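Local coordinates for programmed cell death 6-interacting protein (Homo sapiens, PDB 5WA1), which helps sort cargo into multivesicular bodies and acts in membrane repair and cytokinesis, its Bro1 domain here holding a peptide of the ESCRT-III subunit CHMP4C, at residues Leu79-Gly84 and Ala156-Leu161; Ser98-Phe103 and Tyr139-Val144; Cys143-Cys148 and Leu182-Thr187; Asn276-Gln281 and Asp351-Ala356; Ile283-Lys286 and Gly292-Ile295. One frame throughout, in Å; residues are numbered along the deposited sequence.

How the interactions relate
Interactions 1, 2 and 3 share helix 137-157. Interaction 2 lies toward its start; interaction 3 follows on the next turn, sharing Cys-143 and Val-144 and touching it where Ile-184 CD1 packs 3.5 Å from Ser-142 O; interaction 1 lies at the far end, its centre about 20 Å from that of interaction 3. Interactions 4 and 5 both use helix 262-287, with centres about 11 Å apart, and fall in the region that interacts with CHMP4 proteins. They are remote from interaction 2, whose centre is about 45 Å from that of interaction 4. Ala-356 of interaction 4 reaches the bound peptide through apolar packing.

Interaction 1: Leu79-Gly84 and Ala156-Leu161; sequences LDKHEG and AAEQNL
Lys-81 and Glu-158 face each other across two backbones that stay well apart, their CA atoms 8.6 Å from one another at the nearest point between residues 79-84 and 156-161. Lys-81 is the centre of an inverse gamma turn, closed by a weak bond from His-82 N to Asp-80 O, and His-82 then occupies the N-cap position before helix 83-97. Glu-158 lies near the C-terminal end of helix 137-157, so the contact spans the beginning of one helix and the end of another.

The two side chains cross at about a right angle. Glu-158 is extended beyond CG (chi2 173°), which delivers its carboxylate to the methylenes of Lys-81: OE2 lies 3.3 Å from Lys-81 CB, and OE1 only 3.1 Å from Lys-81 CD. The lysine then bends at chi3 and chi4, and its NZ stays 3.9 Å from Glu-158 OE1, a long salt bridge. Only 94 Å² is buried, summed over both sides.

Both residues are exposed, and the carboxylate lies closer to the lysine's carbons than to its ammonium group. The attraction is probably weak and partly screened by solvent, so it would hold the two helix ends together only loosely.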
# COMPACT_ATOMS: atom_id res chain seq x y z
N LEU A 79 0.19 -16.02 -10.39
CA LEU A 79 -0.59 -16.87 -9.50
C LEU A 79 -0.09 -16.69 -8.07
O LEU A 79 0.91 -16.02 -7.82
CB LEU A 79 -0.52 -18.34 -9.93
CG LEU A 79 -1.12 -18.78 -11.28
CD1 LEU A 79 -0.83 -20.24 -11.60
CD2 LEU A 79 -2.63 -18.52 -11.31
N ASP A 80 -0.83 -17.29 -7.13
CA ASP A 80 -0.43 -17.41 -5.73
C ASP A 80 -0.27 -16.20 -4.82
O ASP A 80 0.85 -15.77 -4.54
CB ASP A 80 0.92 -18.12 -5.63
CG ASP A 80 0.88 -19.31 -4.69
OD1 ASP A 80 -0.00 -19.35 -3.82
OD2 ASP A 80 1.75 -20.20 -4.82
N LYS A 81 -1.39 -15.65 -4.34
CA LYS A 81 -1.37 -14.60 -3.31
C LYS A 81 -0.98 -15.02 -1.90
O LYS A 81 -1.65 -14.67 -0.93
CB LYS A 81 -2.71 -13.89 -3.32
CG LYS A 81 -3.03 -13.15 -4.60
CD LYS A 81 -4.30 -12.33 -4.44
CE LYS A 81 -5.06 -12.23 -5.75
NZ LYS A 81 -5.33 -13.57 -6.34
N HIS A 82 0.10 -15.78 -1.77
CA HIS A 82 0.59 -16.20 -0.47
C HIS A 82 2.05 -15.78 -0.34
O HIS A 82 2.66 -15.25 -1.27
CB HIS A 82 0.40 -17.72 -0.25
CG HIS A 82 1.58 -18.56 -0.66
ND1 HIS A 82 2.01 -18.65 -1.96
CD2 HIS A 82 2.38 -19.37 0.07
CE1 HIS A 82 3.04 -19.47 -2.02
NE2 HIS A 82 3.29 -19.92 -0.80
N GLU A 83 2.60 -16.01 0.86
CA GLU A 83 3.93 -15.49 1.18
C GLU A 83 5.02 -16.13 0.33
O GLU A 83 6.03 -15.47 0.03
CB GLU A 83 4.22 -15.71 2.67
CG GLU A 83 5.48 -15.03 3.17
CD GLU A 83 5.75 -15.30 4.64
OE1 GLU A 83 4.94 -16.01 5.27
OE2 GLU A 83 6.77 -14.80 5.16
N GLY A 84 4.85 -17.39 -0.07
CA GLY A 84 5.85 -18.04 -0.91
C GLY A 84 6.06 -17.32 -2.23
O GLY A 84 7.19 -17.12 -2.67
N ALA A 156 -2.40 -8.15 1.57
CA ALA A 156 -2.97 -7.38 2.67
C ALA A 156 -4.47 -7.23 2.53
O ALA A 156 -5.22 -7.39 3.50
CB ALA A 156 -2.30 -6.01 2.74
N ALA A 157 -4.94 -6.94 1.31
CA ALA A 157 -6.36 -6.75 1.07
C ALA A 157 -7.16 -8.04 1.26
O ALA A 157 -8.38 -7.97 1.44
CB ALA A 157 -6.58 -6.20 -0.35
N GLU A 158 -6.51 -9.20 1.23
CA GLU A 158 -7.19 -10.47 1.40
C GLU A 158 -7.30 -10.91 2.85
O GLU A 158 -7.90 -11.95 3.13
CB GLU A 158 -6.48 -11.57 0.61
CG GLU A 158 -7.07 -11.82 -0.76
CD GLU A 158 -6.25 -12.80 -1.57
OE1 GLU A 158 -6.71 -13.19 -2.66
OE2 GLU A 158 -5.14 -13.17 -1.13
N GLN A 159 -6.73 -10.16 3.78
CA GLN A 159 -6.65 -10.63 5.16
C GLN A 159 -8.01 -10.50 5.84
O GLN A 159 -8.78 -9.58 5.57
CB GLN A 159 -5.58 -9.86 5.92
CG GLN A 159 -4.18 -10.10 5.37
CD GLN A 159 -3.86 -11.58 5.26
OE1 GLN A 159 -3.98 -12.33 6.23
NE2 GLN A 159 -3.46 -12.01 4.07
N ASN A 160 -8.30 -11.47 6.71
CA ASN A 160 -9.48 -11.41 7.56
C ASN A 160 -9.20 -10.41 8.67
O ASN A 160 -8.37 -10.65 9.54
CB ASN A 160 -9.81 -12.79 8.12
CG ASN A 160 -10.91 -12.75 9.19
OD1 ASN A 160 -11.68 -11.79 9.29
ND2 ASN A 160 -10.97 -13.80 10.00
N LEU A 161 -9.88 -9.27 8.62
CA LEU A 161 -9.61 -8.23 9.60
C LEU A 161 -10.39 -8.43 10.89
O LEU A 161 -10.26 -7.62 11.81
CB LEU A 161 -9.90 -6.86 8.99
CG LEU A 161 -9.11 -6.61 7.70
CD1 LEU A 161 -9.27 -5.18 7.30
CD2 LEU A 161 -7.63 -6.96 7.88

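Interaction 2: Ser98-Phe103 and Tyr139-Val144; sequences SIEPKF and YEKSCV
Glu-100 and Lys-141 alone bridge the loop 98-103 and the helical residues 139-144, whose nearest CA atoms, those of this same pair, are 10.0 Å apart. Their meeting is the loose side of the arrangement. Lys-141 NZ donates a weak hydrogen bond to Glu-100 OE1 at 3.5 Å, as part of a salt bridge, and the next nearest approach, Lys-141 CD to the same oxygen, is 4.1 Å. Glu-100 reaches out fully extended, with CG opposite the backbone N (chi1 173°), while Lys-141 kinks at chi3 (49°); the two chains meet at about a right angle. Both residues are partly exposed, and the 57 Å² buried between the segments is small.

The tightly packed part lies beside the bridge, on neighbouring residues of both segments. The Lys-141 side chain touches Ile-96 and Cys-97 of helix 83-97, and the adjacent Glu-140 is buried, bound to Arg-71, Tyr-92 and the indole of Trp-116. On the loop side, Phe-103 meets the ring of Phe-376 edge-to-face. A backbone bond from Phe-103 N to Ile-99 O (3.1 Å) draws this loop into a single turn.

The salt bridge thus spans the surface between helix 137-157 and the loop that leads from helix 83-97 into the two-stranded antiparallel sheet of 114-117 and 131-134, which accompanies the helices of the Bro1 domain.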
# COMPACT_ATOMS: atom_id res chain seq x y z
N SER A 98 21.95 -7.30 -6.06
CA SER A 98 23.27 -7.81 -5.70
C SER A 98 24.15 -8.12 -6.91
O SER A 98 25.30 -8.52 -6.72
CB SER A 98 23.13 -9.07 -4.85
OG SER A 98 22.66 -8.77 -3.55
N ILE A 99 23.64 -7.93 -8.13
CA ILE A 99 24.35 -8.33 -9.32
C ILE A 99 24.81 -7.13 -10.15
O ILE A 99 25.84 -7.22 -10.83
CB ILE A 99 23.47 -9.28 -10.16
CG1 ILE A 99 23.52 -10.68 -9.55
CG2 ILE A 99 23.87 -9.31 -11.63
CD1 ILE A 99 22.49 -11.61 -10.11
N GLU A 100 24.10 -6.01 -10.09
CA GLU A 100 24.51 -4.79 -10.79
C GLU A 100 25.99 -4.46 -10.63
O GLU A 100 26.64 -4.13 -11.63
CB GLU A 100 23.63 -3.62 -10.33
CG GLU A 100 24.06 -2.27 -10.86
CD GLU A 100 23.17 -1.14 -10.39
OE1 GLU A 100 22.21 -1.42 -9.63
OE2 GLU A 100 23.42 0.02 -10.77
N PRO A 101 26.59 -4.52 -9.43
CA PRO A 101 28.04 -4.27 -9.35
C PRO A 101 28.88 -5.39 -9.93
O PRO A 101 29.94 -5.12 -10.51
CB PRO A 101 28.29 -4.10 -7.84
CG PRO A 101 26.94 -3.84 -7.25
CD PRO A 101 25.99 -4.62 -8.09
N LYS A 102 28.44 -6.65 -9.79
CA LYS A 102 29.29 -7.78 -10.17
C LYS A 102 29.48 -7.89 -11.68
O LYS A 102 30.50 -8.41 -12.14
CB LYS A 102 28.72 -9.08 -9.61
CG LYS A 102 29.13 -9.42 -8.18
CD LYS A 102 28.50 -8.48 -7.16
CE LYS A 102 28.75 -8.96 -5.74
NZ LYS A 102 30.20 -9.18 -5.46
N PHE A 103 28.51 -7.42 -12.47
CA PHE A 103 28.60 -7.58 -13.90
C PHE A 103 28.59 -6.23 -14.61
O PHE A 103 27.86 -5.32 -14.20
CB PHE A 103 27.44 -8.43 -14.44
CG PHE A 103 27.50 -9.87 -14.02
CD1 PHE A 103 27.04 -10.27 -12.78
CD2 PHE A 103 28.03 -10.83 -14.87
CE1 PHE A 103 27.09 -11.59 -12.39
CE2 PHE A 103 28.10 -12.15 -14.49
CZ PHE A 103 27.63 -12.54 -13.25
N TYR A 139 15.66 -0.67 -14.85
CA TYR A 139 14.28 -0.85 -15.27
C TYR A 139 13.70 -2.14 -14.70
O TYR A 139 12.58 -2.17 -14.19
CB TYR A 139 14.20 -0.85 -16.79
CG TYR A 139 12.80 -0.99 -17.38
CD1 TYR A 139 11.73 -0.24 -16.90
CD2 TYR A 139 12.57 -1.85 -18.45
CE1 TYR A 139 10.46 -0.36 -17.45
CE2 TYR A 139 11.31 -1.97 -19.01
CZ TYR A 139 10.26 -1.23 -18.51
OH TYR A 139 9.01 -1.36 -19.08
N GLU A 140 14.47 -3.24 -14.79
CA GLU A 140 14.00 -4.51 -14.27
C GLU A 140 13.77 -4.43 -12.76
O GLU A 140 12.71 -4.83 -12.27
CB GLU A 140 15.01 -5.62 -14.61
CG GLU A 140 14.69 -6.97 -13.98
CD GLU A 140 13.70 -7.79 -14.78
OE1 GLU A 140 13.01 -7.24 -15.67
OE2 GLU A 140 13.62 -9.02 -14.53
N LYS A 141 14.76 -3.90 -12.02
CA LYS A 141 14.59 -3.68 -10.59
C LYS A 141 13.31 -2.92 -10.27
O LYS A 141 12.56 -3.28 -9.35
CB LYS A 141 15.79 -2.89 -10.03
CG LYS A 141 17.09 -3.65 -9.94
CD LYS A 141 18.26 -2.68 -9.73
CE LYS A 141 17.97 -1.70 -8.60
NZ LYS A 141 18.99 -0.60 -8.55
N SER A 142 13.05 -1.83 -11.01
CA SER A 142 11.90 -0.98 -10.70
C SER A 142 10.59 -1.72 -10.91
O SER A 142 9.66 -1.57 -10.10
CB SER A 142 11.93 0.29 -11.55
OG SER A 142 13.00 1.13 -11.17
N CYS A 143 10.48 -2.47 -12.00
CA CYS A 143 9.25 -3.20 -12.28
C CYS A 143 9.07 -4.37 -11.33
O CYS A 143 7.95 -4.68 -10.91
CB CYS A 143 9.25 -3.69 -13.73
SG CYS A 143 9.34 -2.38 -14.95
N VAL A 144 10.17 -5.06 -10.99
CA VAL A 144 10.08 -6.14 -10.01
C VAL A 144 9.66 -5.60 -8.65
O VAL A 144 8.81 -6.18 -7.98
CB VAL A 144 11.42 -6.91 -9.95
CG1 VAL A 144 11.49 -7.77 -8.70
CG2 VAL A 144 11.56 -7.76 -11.18

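Interaction 3: Cys143-Cys148 and Leu182-Thr187; sequences CVLFNC and LHIKET
Leu-145 and Ile-184 interleave between two antiparallel helices, 137-157 and 164-191, which form a helical hairpin within the Bro1 domain. The local axes run at 158° to one another and approach to 9.9 Å.

The two aliphatic chains slide past each other in opposite directions, each reaching toward the partner helix. Leu-145 CD2 rests 3.8 Å from Ile-184 CG1, the flank of the isoleucine. With CG1 placed opposite the carbonyl carbon (chi1 -58°), Ile-184 carries CD1 beyond that flank to the backbone of Phe-146, where it lies 3.4 Å from N and 3.9 Å from CB. The Phe-146 ring reaches Val-205 and Leu-208 of helix 202-226 and meets Phe-181 edge-to-face.

The same methyl, Leu-145 CD2, also meets His-183. The two side chains cross at about a right angle, and CD2 comes in at the edge of the imidazole, near its plane; Tyr-93 of helix 83-97 touches both residues. One face of the imidazole is covered by Thr-187 CG2, while Thr-187 OG1 donates a 2.8 Å hydrogen bond to His-183 O. At the edge, His-183 ND1 is buried with no hydrogen-bonding partner in the model, the methyl carbon Leu-145 CD2 lying 3.6 Å away.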
# COMPACT_ATOMS: atom_id res chain seq x y z
N CYS A 143 10.48 -2.47 -12.00
CA CYS A 143 9.25 -3.20 -12.28
C CYS A 143 9.07 -4.37 -11.33
O CYS A 143 7.95 -4.68 -10.91
CB CYS A 143 9.25 -3.69 -13.73
SG CYS A 143 9.34 -2.38 -14.95
N VAL A 144 10.17 -5.06 -10.99
CA VAL A 144 10.08 -6.14 -10.01
C VAL A 144 9.66 -5.60 -8.65
O VAL A 144 8.81 -6.18 -7.98
CB VAL A 144 11.42 -6.91 -9.95
CG1 VAL A 144 11.49 -7.77 -8.70
CG2 VAL A 144 11.56 -7.76 -11.18
N LEU A 145 10.24 -4.47 -8.23
CA LEU A 145 9.83 -3.90 -6.95
C LEU A 145 8.37 -3.45 -6.98
O LEU A 145 7.68 -3.53 -5.96
CB LEU A 145 10.74 -2.73 -6.56
CG LEU A 145 10.45 -2.16 -5.16
CD1 LEU A 145 10.47 -3.27 -4.12
CD2 LEU A 145 11.42 -1.03 -4.80
N PHE A 146 7.90 -2.99 -8.14
CA PHE A 146 6.48 -2.67 -8.29
C PHE A 146 5.61 -3.89 -8.00
O PHE A 146 4.60 -3.79 -7.31
CB PHE A 146 6.21 -2.16 -9.72
CG PHE A 146 4.80 -1.66 -9.93
CD1 PHE A 146 3.77 -2.54 -10.24
CD2 PHE A 146 4.52 -0.31 -9.83
CE1 PHE A 146 2.48 -2.08 -10.43
CE2 PHE A 146 3.22 0.17 -10.03
CZ PHE A 146 2.21 -0.72 -10.33
N ASN A 147 5.99 -5.04 -8.54
CA ASN A 147 5.19 -6.24 -8.34
C ASN A 147 5.29 -6.75 -6.91
O ASN A 147 4.33 -7.33 -6.40
CB ASN A 147 5.59 -7.33 -9.34
CG ASN A 147 4.99 -7.09 -10.72
OD1 ASN A 147 4.47 -6.01 -10.99
ND2 ASN A 147 5.05 -8.09 -11.59
N CYS A 148 6.44 -6.56 -6.25
CA CYS A 148 6.51 -6.87 -4.82
C CYS A 148 5.48 -6.06 -4.05
O CYS A 148 4.70 -6.61 -3.26
CB CYS A 148 7.90 -6.58 -4.26
SG CYS A 148 9.25 -7.57 -4.96
N LEU A 182 7.18 4.06 -2.72
CA LEU A 182 7.91 5.30 -2.48
C LEU A 182 9.36 5.18 -2.92
O LEU A 182 9.95 6.15 -3.43
CB LEU A 182 7.84 5.67 -1.00
CG LEU A 182 8.46 7.02 -0.68
CD1 LEU A 182 7.70 8.12 -1.40
CD2 LEU A 182 8.47 7.25 0.82
N HIS A 183 9.98 4.01 -2.72
CA HIS A 183 11.33 3.80 -3.22
C HIS A 183 11.37 3.92 -4.74
O HIS A 183 12.32 4.49 -5.30
CB HIS A 183 11.87 2.45 -2.77
CG HIS A 183 13.34 2.28 -3.01
ND1 HIS A 183 13.85 1.43 -3.97
CD2 HIS A 183 14.41 2.85 -2.40
CE1 HIS A 183 15.17 1.49 -3.95
NE2 HIS A 183 15.54 2.35 -3.01
N ILE A 184 10.36 3.39 -5.43
CA ILE A 184 10.31 3.53 -6.88
C ILE A 184 10.19 4.99 -7.26
O ILE A 184 10.85 5.46 -8.20
CB ILE A 184 9.16 2.70 -7.48
CG1 ILE A 184 9.32 1.22 -7.10
CG2 ILE A 184 9.12 2.85 -9.00
CD1 ILE A 184 8.19 0.37 -7.59
N LYS A 185 9.35 5.74 -6.54
CA LYS A 185 9.18 7.16 -6.84
C LYS A 185 10.52 7.90 -6.83
O LYS A 185 10.80 8.71 -7.72
CB LYS A 185 8.22 7.79 -5.83
CG LYS A 185 8.08 9.30 -5.96
CD LYS A 185 7.10 9.88 -4.96
CE LYS A 185 7.04 11.39 -5.07
NZ LYS A 185 6.31 12.00 -3.94
N GLU A 186 11.37 7.60 -5.85
CA GLU A 186 12.60 8.34 -5.65
C GLU A 186 13.75 7.88 -6.53
O GLU A 186 14.76 8.59 -6.62
CB GLU A 186 13.01 8.25 -4.17
CG GLU A 186 11.98 8.85 -3.23
CD GLU A 186 12.28 8.55 -1.77
OE1 GLU A 186 12.79 7.45 -1.48
OE2 GLU A 186 11.99 9.42 -0.92
N THR A 187 13.63 6.74 -7.20
CA THR A 187 14.76 6.17 -7.92
C THR A 187 14.49 5.85 -9.39
O THR A 187 15.46 5.65 -10.13
CB THR A 187 15.24 4.88 -7.23
OG1 THR A 187 14.19 3.90 -7.27
CG2 THR A 187 15.63 5.15 -5.78

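Interaction 4: Asn276-Gln281 and Asp351-Ala356; sequences NAEYHQ and DPIGKA
Two flat groups of helix 262-287, the Glu-278 carboxylate and the Gln-281 amide, border Ile-353. The terminal methyl CD1 of Ile-353 lies above the plane of the carboxylate, 4.0 Å from Glu-278 CD. The carboxylate oxygens have charged and polar partners: OE1 forms a salt bridge with Arg-297, and OE2 a hydrogen bond with His-300. At the amide of Gln-281, CG1 and CG2 of Ile-353 both lie over the same side of the plane, with CG1 4.1 Å from Gln-281 CD and CG2 4.0 Å from Gln-281 OE1.

Residues 351-356 belong to the irregular chain after helix 319-340, which runs across the helices of the Bro1 domain in the region that interacts with CHMP4 proteins. Farther along, Ala-356 makes backbone hydrogen bonds with Lys-236 and packs on an apolar side chain of the bound peptide.

Ile-353 supplies 102 Å² of the 167 Å² buried here. Between the two flat groups, its CD1 settles on the helix backbone, 3.5 Å from Ala-277 O, and touches Ala-277 CB at 3.9 Å. Gln-281, bent at chi2 (71°), runs past the isoleucine in the opposite direction, its CB 3.8 Å from Ile-353 CD1.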
# COMPACT_ATOMS: atom_id res chain seq x y z
N ASN A 276 -15.98 8.36 11.65
CA ASN A 276 -15.52 7.53 12.75
C ASN A 276 -14.84 8.36 13.83
O ASN A 276 -15.02 8.11 15.03
CB ASN A 276 -14.54 6.46 12.26
CG ASN A 276 -15.23 5.30 11.61
OD1 ASN A 276 -14.95 4.95 10.47
ND2 ASN A 276 -16.11 4.67 12.35
N ALA A 277 -14.05 9.35 13.42
CA ALA A 277 -13.41 10.23 14.40
C ALA A 277 -14.46 10.98 15.22
O ALA A 277 -14.36 11.07 16.45
CB ALA A 277 -12.49 11.21 13.68
N GLU A 278 -15.46 11.55 14.55
CA GLU A 278 -16.51 12.30 15.26
C GLU A 278 -17.34 11.38 16.15
O GLU A 278 -17.76 11.78 17.24
CB GLU A 278 -17.40 13.02 14.27
CG GLU A 278 -16.76 14.20 13.55
CD GLU A 278 -16.52 15.41 14.45
OE1 GLU A 278 -16.71 15.31 15.69
OE2 GLU A 278 -16.12 16.47 13.92
N TYR A 279 -17.61 10.16 15.68
CA TYR A 279 -18.41 9.23 16.46
C TYR A 279 -17.70 8.86 17.75
O TYR A 279 -18.29 8.89 18.83
CB TYR A 279 -18.74 7.99 15.64
CG TYR A 279 -19.45 6.92 16.43
CD1 TYR A 279 -20.80 7.08 16.77
CD2 TYR A 279 -18.79 5.78 16.85
CE1 TYR A 279 -21.46 6.12 17.50
CE2 TYR A 279 -19.45 4.81 17.59
CZ TYR A 279 -20.78 4.99 17.91
OH TYR A 279 -21.44 4.03 18.63
N HIS A 280 -16.41 8.50 17.67
CA HIS A 280 -15.69 8.12 18.87
C HIS A 280 -15.39 9.32 19.75
O HIS A 280 -15.37 9.20 20.98
CB HIS A 280 -14.42 7.35 18.50
CG HIS A 280 -14.71 5.98 18.00
ND1 HIS A 280 -15.01 4.93 18.84
CD2 HIS A 280 -14.82 5.49 16.74
CE1 HIS A 280 -15.26 3.85 18.13
NE2 HIS A 280 -15.16 4.16 16.85
N GLN A 281 -15.18 10.49 19.16
CA GLN A 281 -15.05 11.68 19.99
C GLN A 281 -16.35 12.01 20.70
O GLN A 281 -16.32 12.51 21.83
CB GLN A 281 -14.58 12.87 19.14
CG GLN A 281 -14.10 14.06 19.97
CD GLN A 281 -12.77 13.78 20.64
OE1 GLN A 281 -12.07 12.84 20.27
NE2 GLN A 281 -12.41 14.59 21.62
N ASP A 351 -13.37 22.02 19.54
CA ASP A 351 -11.93 21.89 19.40
C ASP A 351 -11.63 20.78 18.40
O ASP A 351 -12.40 19.83 18.26
CB ASP A 351 -11.28 21.61 20.74
CG ASP A 351 -11.45 22.77 21.72
OD1 ASP A 351 -10.63 23.71 21.70
OD2 ASP A 351 -12.43 22.75 22.50
N PRO A 352 -10.54 20.90 17.64
CA PRO A 352 -10.22 19.87 16.66
C PRO A 352 -9.85 18.56 17.33
O PRO A 352 -9.27 18.53 18.42
CB PRO A 352 -9.02 20.45 15.90
CG PRO A 352 -8.41 21.44 16.86
CD PRO A 352 -9.58 22.02 17.61
N ILE A 353 -10.23 17.45 16.68
CA ILE A 353 -9.75 16.15 17.11
C ILE A 353 -8.28 16.03 16.75
O ILE A 353 -7.86 16.45 15.66
CB ILE A 353 -10.59 15.03 16.47
CG1 ILE A 353 -12.07 15.20 16.85
CG2 ILE A 353 -10.08 13.65 16.89
CD1 ILE A 353 -13.03 14.33 16.04
N GLY A 354 -7.49 15.49 17.66
CA GLY A 354 -6.08 15.29 17.40
C GLY A 354 -5.85 14.20 16.36
O GLY A 354 -6.78 13.64 15.78
N LYS A 355 -4.57 13.91 16.12
CA LYS A 355 -4.16 12.93 15.12
C LYS A 355 -3.04 12.07 15.70
O LYS A 355 -2.12 12.59 16.32
CB LYS A 355 -3.69 13.61 13.83
CG LYS A 355 -4.85 14.12 12.98
CD LYS A 355 -4.44 15.17 11.99
CE LYS A 355 -5.68 15.81 11.39
NZ LYS A 355 -5.34 16.99 10.54
N ALA A 356 -3.13 10.76 15.48
CA ALA A 356 -2.08 9.83 15.89
C ALA A 356 -1.73 8.92 14.73
O ALA A 356 -2.58 8.15 14.27
CB ALA A 356 -2.52 9.01 17.10

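Interaction 5: Ile283-Lys286 and Gly292-Ile295; sequences ILAK and GEEI
Van der Waals packing brings the helical residues 283-286 and 292-295 together at Ala-285, where Ala-285 CA lies only 5.3 Å from Glu-294 CA. The small side chain permits this approach: Ala-285 CB sits 3.9 Å from Glu-294 N and equally far from Glu-293 CG, so that it rests on backbone and on the extended stem of a glutamate. The charged end of Glu-293 belongs to another pairing, a salt bridge with Arg-297 one turn further along the same helix.

The ionic part is carried by Lys-286 and Glu-294. Lys-286 runs extended until chi4 (73°), where the bend turns NZ toward the oxygens of the carboxylate. NZ donates a hydrogen bond of 2.9 Å to Glu-294 OE1, which accepts through its syn lone pair, on the side of the other oxygen, and the bond is part of a salt bridge. The lysine's methylenes also follow the carboxylate closely, CG at 3.3 Å from Glu-294 OE1 and CD at the same distance from OE2.

A water bridges the pair: it accepts from Lys-286 NZ at 3.3 Å and donates to Glu-294 OE2 at 3.2 Å.

The pair joins helices 262-287 and 291-311 close to the short turn between them, and Ala-332 of helix 319-340 touches Glu-294 as well. Glu-294 is buried and Lys-286 exposed, so the lysine probably offsets a charge that would otherwise be costly between packed helices.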
# COMPACT_ATOMS: atom_id res chain seq x y z
N ILE A 283 -18.52 9.84 21.87
CA ILE A 283 -18.59 8.95 23.04
C ILE A 283 -17.80 9.53 24.20
O ILE A 283 -18.26 9.52 25.35
CB ILE A 283 -18.09 7.54 22.66
CG1 ILE A 283 -19.01 6.91 21.62
CG2 ILE A 283 -17.97 6.65 23.92
CD1 ILE A 283 -18.53 5.56 21.12
N LEU A 284 -16.59 10.04 23.92
CA LEU A 284 -15.82 10.72 24.95
C LEU A 284 -16.57 11.91 25.50
O LEU A 284 -16.63 12.11 26.72
CB LEU A 284 -14.47 11.17 24.38
CG LEU A 284 -13.52 11.89 25.34
CD1 LEU A 284 -13.27 11.05 26.60
CD2 LEU A 284 -12.21 12.21 24.64
N ALA A 285 -17.17 12.72 24.63
CA ALA A 285 -17.95 13.87 25.09
C ALA A 285 -19.07 13.42 26.02
O ALA A 285 -19.27 14.03 27.08
CB ALA A 285 -18.53 14.63 23.90
N LYS A 286 -19.78 12.35 25.66
CA LYS A 286 -20.87 11.87 26.52
C LYS A 286 -20.35 11.43 27.87
O LYS A 286 -20.95 11.75 28.91
CB LYS A 286 -21.62 10.73 25.83
CG LYS A 286 -22.98 10.40 26.46
CD LYS A 286 -23.67 9.24 25.76
CE LYS A 286 -25.15 9.13 26.14
NZ LYS A 286 -25.98 10.23 25.52
N GLY A 292 -24.26 18.59 24.82
CA GLY A 292 -24.37 19.42 23.63
C GLY A 292 -23.30 19.06 22.61
O GLY A 292 -23.59 18.87 21.43
N GLU A 293 -22.06 18.92 23.08
CA GLU A 293 -20.97 18.56 22.18
C GLU A 293 -21.20 17.18 21.57
O GLU A 293 -20.93 16.97 20.38
CB GLU A 293 -19.63 18.61 22.90
CG GLU A 293 -18.50 18.02 22.04
CD GLU A 293 -17.13 18.06 22.69
OE1 GLU A 293 -16.97 18.73 23.74
OE2 GLU A 293 -16.19 17.44 22.13
N GLU A 294 -21.69 16.22 22.37
CA GLU A 294 -21.97 14.90 21.82
C GLU A 294 -22.92 14.97 20.64
O GLU A 294 -22.70 14.33 19.61
CB GLU A 294 -22.56 13.97 22.90
CG GLU A 294 -22.80 12.57 22.33
CD GLU A 294 -23.81 11.71 23.10
OE1 GLU A 294 -24.43 12.21 24.07
OE2 GLU A 294 -23.97 10.52 22.71
N ILE A 295 -23.99 15.77 20.77
CA ILE A 295 -24.98 15.91 19.71
C ILE A 295 -24.36 16.55 18.47
O ILE A 295 -24.61 16.13 17.34
CB ILE A 295 -26.19 16.73 20.22
CG1 ILE A 295 -27.03 15.89 21.18
CG2 ILE A 295 -27.04 17.20 19.04
CD1 ILE A 295 -28.02 16.70 22.01
O HOH W 1 -26.59 8.76 22.68